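Local coordinates for protein rifin (Plasmodium falciparum, PDB 7JZI) that probably acts as a variant surface antigen of the malaria parasite, displayed on infected red blood cells, where related rifins engage inhibitory immune receptors, at residues Met24-Glu29 and Leu113-Gln118; Val36-Ser41 and His79-Val84. One frame throughout, in Å; residues are numbered along the deposited sequence.

How the contacts relate
The two contacts illustrate how an all-helical domain is closed both along its helices and across its loops. Contact 1 joins helix 8-33 to helix 101-127, far apart in sequence; contact 2, nested along the chain inside the loop that contact 1 closes, joins the connection after helix 8-33 to the one before helix 84-88. Their centres lie about 20 Å apart, and their nearest atoms about 7 Å, without touching. Contact 1 sits nearer the centre of the chain, about 9 Å away against about 13 Å for contact 2. The platinum ion bound at M98 and K100 involves neither contact, whereas contact 2 includes C82 of the disulfide with C71.

Contact 1: residues Met24-Glu29 and Leu113-Gln118; sequences MKIVIE and LEKATQ
I26 reaches helix 101-127 through the end of its side chain and shows how one extended branch can bridge two helices. Its CG1 sits between the backbone N and the carbonyl carbon (chi1 60°), and chi2 near 180° carries CD1 straight on to the backbone of A116. CD1 lies 3.3 Å from A116 CA and also meets CG and, less closely, CD of K115, with K115 CG 3.4 Å from I26 CD1. The solvent-exposed K115 slants across the isoleucine, lending it the middle methylenes of a chain that bends again on its way to the amine. Beyond A116, I26 also packs on S119.

V27, the next residue, is buried and adds a second apolar touch: its CG1 approaches A116 CB at 3.5 Å, while the same side chain rests on A112 one turn earlier in that helix. A116 is thus the small surface on which both branched residues settle. I28 turns from this interface to V48 of helix 43-50, and E29, itself exposed, forms a salt bridge with K32 of the same helix.

The segment axes approach to 8.5 Å at 159° between their directions, with I26 and A116 in register. This is near-antiparallel helix packing with an alanine at the crossing, joining the two long helices of the rifin domain.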
loop_
_atom_site.group_PDB
_atom_site.type_symbol
_atom_site.label_atom_id
_atom_site.label_comp_id
_atom_site.label_asym_id
_atom_site.label_seq_id
_atom_site.Cartn_x
_atom_site.Cartn_y
_atom_site.Cartn_z
ATOM N N MET B 24 -1.268 11.502 -22.440
ATOM C CA MET B 24 -1.334 11.747 -20.996
ATOM C C MET B 24 -2.744 11.681 -20.392
ATOM O O MET B 24 -2.866 11.368 -19.199
ATOM C CB MET B 24 -0.690 13.081 -20.637
ATOM C CG MET B 24 -0.249 13.092 -19.171
ATOM S SD MET B 24 0.831 14.435 -18.681
ATOM C CE MET B 24 -0.301 15.327 -17.631
ATOM N N LYS B 25 -3.800 12.053 -21.131
ATOM C CA LYS B 25 -5.132 12.129 -20.513
ATOM C C LYS B 25 -5.639 10.773 -19.998
ATOM O O LYS B 25 -6.137 10.678 -18.860
ATOM C CB LYS B 25 -6.137 12.751 -21.488
ATOM C CG LYS B 25 -5.541 13.846 -22.348
ATOM C CD LYS B 25 -6.623 14.807 -22.793
ATOM C CE LYS B 25 -6.083 15.817 -23.761
ATOM N NZ LYS B 25 -6.119 15.340 -25.138
ATOM N N ILE B 26 -5.569 9.725 -20.824
ATOM C CA ILE B 26 -5.997 8.407 -20.360
ATOM C C ILE B 26 -5.236 8.001 -19.093
ATOM O O ILE B 26 -5.803 7.399 -18.168
ATOM C CB ILE B 26 -5.904 7.375 -21.509
ATOM C CG1 ILE B 26 -4.489 7.213 -22.079
ATOM C CG2 ILE B 26 -6.915 7.656 -22.646
ATOM C CD1 ILE B 26 -4.507 6.264 -23.353
ATOM N N VAL B 27 -3.947 8.326 -19.006
ATOM C CA VAL B 27 -3.255 7.899 -17.795
ATOM C C VAL B 27 -3.547 8.820 -16.612
ATOM O O VAL B 27 -3.449 8.384 -15.460
ATOM C CB VAL B 27 -1.734 7.758 -18.022
ATOM C CG1 VAL B 27 -1.415 6.818 -19.199
ATOM C CG2 VAL B 27 -1.050 9.096 -18.217
ATOM N N ILE B 28 -3.964 10.073 -16.835
ATOM C CA ILE B 28 -4.468 10.820 -15.675
ATOM C C ILE B 28 -5.752 10.186 -15.155
ATOM O O ILE B 28 -6.000 10.169 -13.940
ATOM C CB ILE B 28 -4.588 12.345 -15.921
ATOM C CG1 ILE B 28 -5.576 12.812 -17.004
ATOM C CG2 ILE B 28 -3.223 12.978 -16.142
ATOM C CD1 ILE B 28 -7.024 13.000 -16.536
ATOM N N GLU B 29 -6.586 9.661 -16.058
ATOM C CA GLU B 29 -7.707 8.833 -15.618
ATOM C C GLU B 29 -7.194 7.687 -14.757
ATOM O O GLU B 29 -7.771 7.371 -13.707
ATOM C CB GLU B 29 -8.487 8.289 -16.821
ATOM C CG GLU B 29 -8.760 9.284 -17.943
ATOM C CD GLU B 29 -10.042 10.070 -17.735
ATOM O OE1 GLU B 29 -9.959 11.260 -17.363
ATOM O OE2 GLU B 29 -11.132 9.495 -17.939
ATOM N N LEU B 113 0.240 2.697 -19.130
ATOM C CA LEU B 113 1.250 3.233 -20.039
ATOM C C LEU B 113 1.181 2.593 -21.414
ATOM O O LEU B 113 1.396 3.274 -22.418
ATOM C CB LEU B 113 2.651 3.027 -19.447
ATOM C CG LEU B 113 3.884 3.513 -20.233
ATOM C CD1 LEU B 113 5.020 3.855 -19.283
ATOM C CD2 LEU B 113 4.382 2.482 -21.247
ATOM N N GLU B 114 0.832 1.318 -21.499
ATOM C CA GLU B 114 0.708 0.731 -22.823
ATOM C C GLU B 114 -0.630 1.085 -23.456
ATOM O O GLU B 114 -0.693 1.282 -24.676
ATOM C CB GLU B 114 0.945 -0.779 -22.759
ATOM C CG GLU B 114 2.224 -1.095 -21.974
ATOM C CD GLU B 114 3.218 -1.977 -22.726
ATOM O OE1 GLU B 114 2.946 -2.329 -23.895
ATOM O OE2 GLU B 114 4.303 -2.268 -22.164
ATOM N N LYS B 115 -1.670 1.272 -22.636
ATOM C CA LYS B 115 -2.845 2.043 -23.014
ATOM C C LYS B 115 -2.440 3.327 -23.731
ATOM O O LYS B 115 -2.827 3.570 -24.882
ATOM C CB LYS B 115 -3.607 2.353 -21.714
ATOM C CG LYS B 115 -4.839 3.219 -21.789
ATOM C CD LYS B 115 -5.901 2.733 -22.730
ATOM C CE LYS B 115 -6.942 1.975 -21.919
ATOM N NZ LYS B 115 -8.332 2.381 -22.273
ATOM N N ALA B 116 -1.608 4.136 -23.063
ATOM C CA ALA B 116 -1.264 5.456 -23.581
ATOM C C ALA B 116 -0.433 5.372 -24.850
ATOM O O ALA B 116 -0.652 6.144 -25.786
ATOM C CB ALA B 116 -0.516 6.264 -22.523
ATOM N N THR B 117 0.545 4.465 -24.893
ATOM C CA THR B 117 1.395 4.364 -26.077
ATOM C C THR B 117 0.604 3.915 -27.296
ATOM O O THR B 117 0.732 4.514 -28.369
ATOM C CB THR B 117 2.582 3.429 -25.833
ATOM O OG1 THR B 117 2.098 2.083 -25.691
ATOM C CG2 THR B 117 3.382 3.870 -24.614
ATOM N N GLN B 118 -0.256 2.903 -27.164
ATOM C CA GLN B 118 -0.889 2.516 -28.407
ATOM C C GLN B 118 -2.026 3.478 -28.730
ATOM O O GLN B 118 -2.384 3.625 -29.903
ATOM C CB GLN B 118 -1.483 1.097 -28.348
ATOM C CG GLN B 118 -2.304 0.875 -29.630
ATOM C CD GLN B 118 -3.591 0.109 -29.477
ATOM O OE1 GLN B 118 -4.216 0.117 -28.409
ATOM N NE2 GLN B 118 -4.055 -0.470 -30.576
#

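Contact 2: residues Val36-Ser41 and His79-Val84; sequences VDTLKS and HPICVV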
loop_
_atom_site.group_PDB
_atom_site.type_symbol
_atom_site.label_atom_id
_atom_site.label_comp_id
_atom_site.label_asym_id
_atom_site.label_seq_id
_atom_site.Cartn_x
_atom_site.Cartn_y
_atom_site.Cartn_z
ATOM N N VAL B 36 -4.364 8.947 -6.717
ATOM C CA VAL B 36 -3.145 9.718 -6.560
ATOM C C VAL B 36 -3.497 11.190 -6.279
ATOM O O VAL B 36 -2.687 11.933 -5.720
ATOM C CB VAL B 36 -2.303 9.528 -7.832
ATOM C CG1 VAL B 36 -1.044 10.353 -7.787
ATOM C CG2 VAL B 36 -1.972 8.062 -8.030
ATOM N N ASP B 37 -4.722 11.611 -6.619
ATOM C CA ASP B 37 -5.375 12.844 -6.158
ATOM C C ASP B 37 -5.314 13.176 -4.660
ATOM O O ASP B 37 -5.140 14.345 -4.283
ATOM C CB ASP B 37 -6.809 12.823 -6.706
ATOM C CG ASP B 37 -7.451 14.188 -6.713
ATOM O OD1 ASP B 37 -7.427 14.913 -7.732
ATOM O OD2 ASP B 37 -8.252 14.365 -5.762
ATOM N N THR B 38 -5.421 12.197 -3.769
ATOM C CA THR B 38 -5.572 12.617 -2.381
ATOM C C THR B 38 -4.241 12.808 -1.653
ATOM O O THR B 38 -4.233 13.408 -0.573
ATOM C CB THR B 38 -6.473 11.641 -1.630
ATOM O OG1 THR B 38 -6.465 11.957 -0.237
ATOM C CG2 THR B 38 -6.017 10.210 -1.846
ATOM N N LEU B 39 -3.125 12.352 -2.218
ATOM C CA LEU B 39 -1.835 12.495 -1.545
ATOM C C LEU B 39 -1.433 13.960 -1.390
ATOM O O LEU B 39 -1.396 14.710 -2.369
ATOM C CB LEU B 39 -0.749 11.735 -2.309
ATOM C CG LEU B 39 -1.002 10.262 -2.627
ATOM C CD1 LEU B 39 0.146 9.716 -3.443
ATOM C CD2 LEU B 39 -1.174 9.475 -1.345
ATOM N N LYS B 40 -1.100 14.357 -0.155
ATOM C CA LYS B 40 -0.725 15.729 0.176
ATOM C C LYS B 40 0.746 16.029 -0.070
ATOM O O LYS B 40 1.166 17.171 0.143
ATOM C CB LYS B 40 -1.049 16.032 1.641
ATOM C CG LYS B 40 -2.494 16.426 1.921
ATOM C CD LYS B 40 -2.552 17.628 2.854
ATOM C CE LYS B 40 -2.346 18.941 2.109
ATOM N NZ LYS B 40 -2.572 20.110 3.001
ATOM N N SER B 41 1.540 15.037 -0.481
ATOM C CA SER B 41 2.838 15.334 -1.079
ATOM C C SER B 41 2.698 16.242 -2.292
ATOM O O SER B 41 3.514 17.146 -2.502
ATOM C CB SER B 41 3.539 14.042 -1.483
ATOM O OG SER B 41 2.805 13.392 -2.508
ATOM N N HIS B 79 -7.354 8.116 5.806
ATOM C CA HIS B 79 -6.973 8.779 4.572
ATOM C C HIS B 79 -7.628 8.081 3.388
ATOM O O HIS B 79 -7.647 6.847 3.323
ATOM C CB HIS B 79 -5.442 8.754 4.436
ATOM C CG HIS B 79 -4.910 9.470 3.232
ATOM N ND1 HIS B 79 -5.211 9.094 1.941
ATOM C CD2 HIS B 79 -4.055 10.514 3.130
ATOM C CE1 HIS B 79 -4.580 9.889 1.096
ATOM N NE2 HIS B 79 -3.869 10.758 1.791
ATOM N N PRO B 80 -8.161 8.849 2.431
ATOM C CA PRO B 80 -8.992 8.243 1.374
ATOM C C PRO B 80 -8.295 7.177 0.544
ATOM O O PRO B 80 -8.962 6.237 0.092
ATOM C CB PRO B 80 -9.378 9.439 0.492
ATOM C CG PRO B 80 -8.995 10.669 1.231
ATOM C CD PRO B 80 -8.312 10.312 2.508
ATOM N N ILE B 81 -6.987 7.302 0.302
ATOM C CA ILE B 81 -6.262 6.381 -0.636
ATOM C C ILE B 81 -6.263 4.941 -0.158
ATOM O O ILE B 81 -6.165 4.038 -0.991
ATOM C CB ILE B 81 -4.830 6.842 -0.964
ATOM C CG1 ILE B 81 -4.362 6.290 -2.313
ATOM C CG2 ILE B 81 -3.858 6.501 0.150
ATOM C CD1 ILE B 81 -2.917 6.568 -2.626
ATOM N N CYS B 82 -6.380 4.738 1.138
ATOM C CA CYS B 82 -6.193 3.376 1.669
ATOM C C CYS B 82 -7.164 2.375 1.033
ATOM O O CYS B 82 -6.749 1.230 0.837
ATOM C CB CYS B 82 -6.216 3.433 3.187
ATOM S SG CYS B 82 -4.948 4.532 3.867
ATOM N N VAL B 83 -8.382 2.778 0.685
ATOM C CA VAL B 83 -9.394 1.814 0.161
ATOM C C VAL B 83 -8.901 1.184 -1.140
ATOM O O VAL B 83 -9.266 0.035 -1.404
ATOM C CB VAL B 83 -10.770 2.477 -0.007
ATOM C CG1 VAL B 83 -10.769 3.538 -1.094
ATOM C CG2 VAL B 83 -11.874 1.459 -0.246
ATOM N N VAL B 84 -8.075 1.883 -1.908
ATOM C CA VAL B 84 -7.661 1.366 -3.244
ATOM C C VAL B 84 -6.866 0.067 -3.094
ATOM O O VAL B 84 -6.765 -0.677 -4.076
ATOM C CB VAL B 84 -6.899 2.421 -4.063
ATOM C CG1 VAL B 84 -5.404 2.387 -3.798
ATOM C CG2 VAL B 84 -7.176 2.280 -5.548
#
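T38 meets H79, P80 and I81 in a loop-to-loop contact of the helical rifin domain, where two interhelical connections, each with a short run of helical backbone angles, lie side by side. The case illustrates how such connections can combine a closely packed part with a loose, solvent side.

T38 lies at the heart of the packed part. It and H79 come from opposite directions, and CE1 of the ring meets the threonine, with T38 OG1 3.1 Å from H79 CE1 and lying obliquely to the ring. The methyl touches the same atom, T38 CG2 to H79 CE1 being 3.3 Å. With OG1 anti to the backbone N (chi1 172°), the hydroxyl also comes against P80, whose CG is 3.2 Å from T38 OG1. On I81 the threonine uses its methyl again: CG2 lies 3.7 Å from I81 CB. L39 completes the packing by sending CD2 to I81 CD1, 3.6 Å away, the two side chains meeting at a slant. Both residues are buried, with L39 also on I63 and E66 of helix 56-70, and I81 on M67 and C71. I81 is therefore approached by leucine and threonine methyls at different points along its length, CD1 and CB.

The solvent side is looser. D37 and K40 are exposed and make no contact with the other loop, K40 leading its amine away from it; P80 is exposed too, although its ring touches T38. C82, in the same turn as I81, is tied to C71 by the disulfide.

The histidine's rotation is fixed from within its own loop. The backbone N of I81 donates to H79 ND1 at 3.0 Å, with an N-H...N angle of 165° and the donor just 5° out of the imidazole plane.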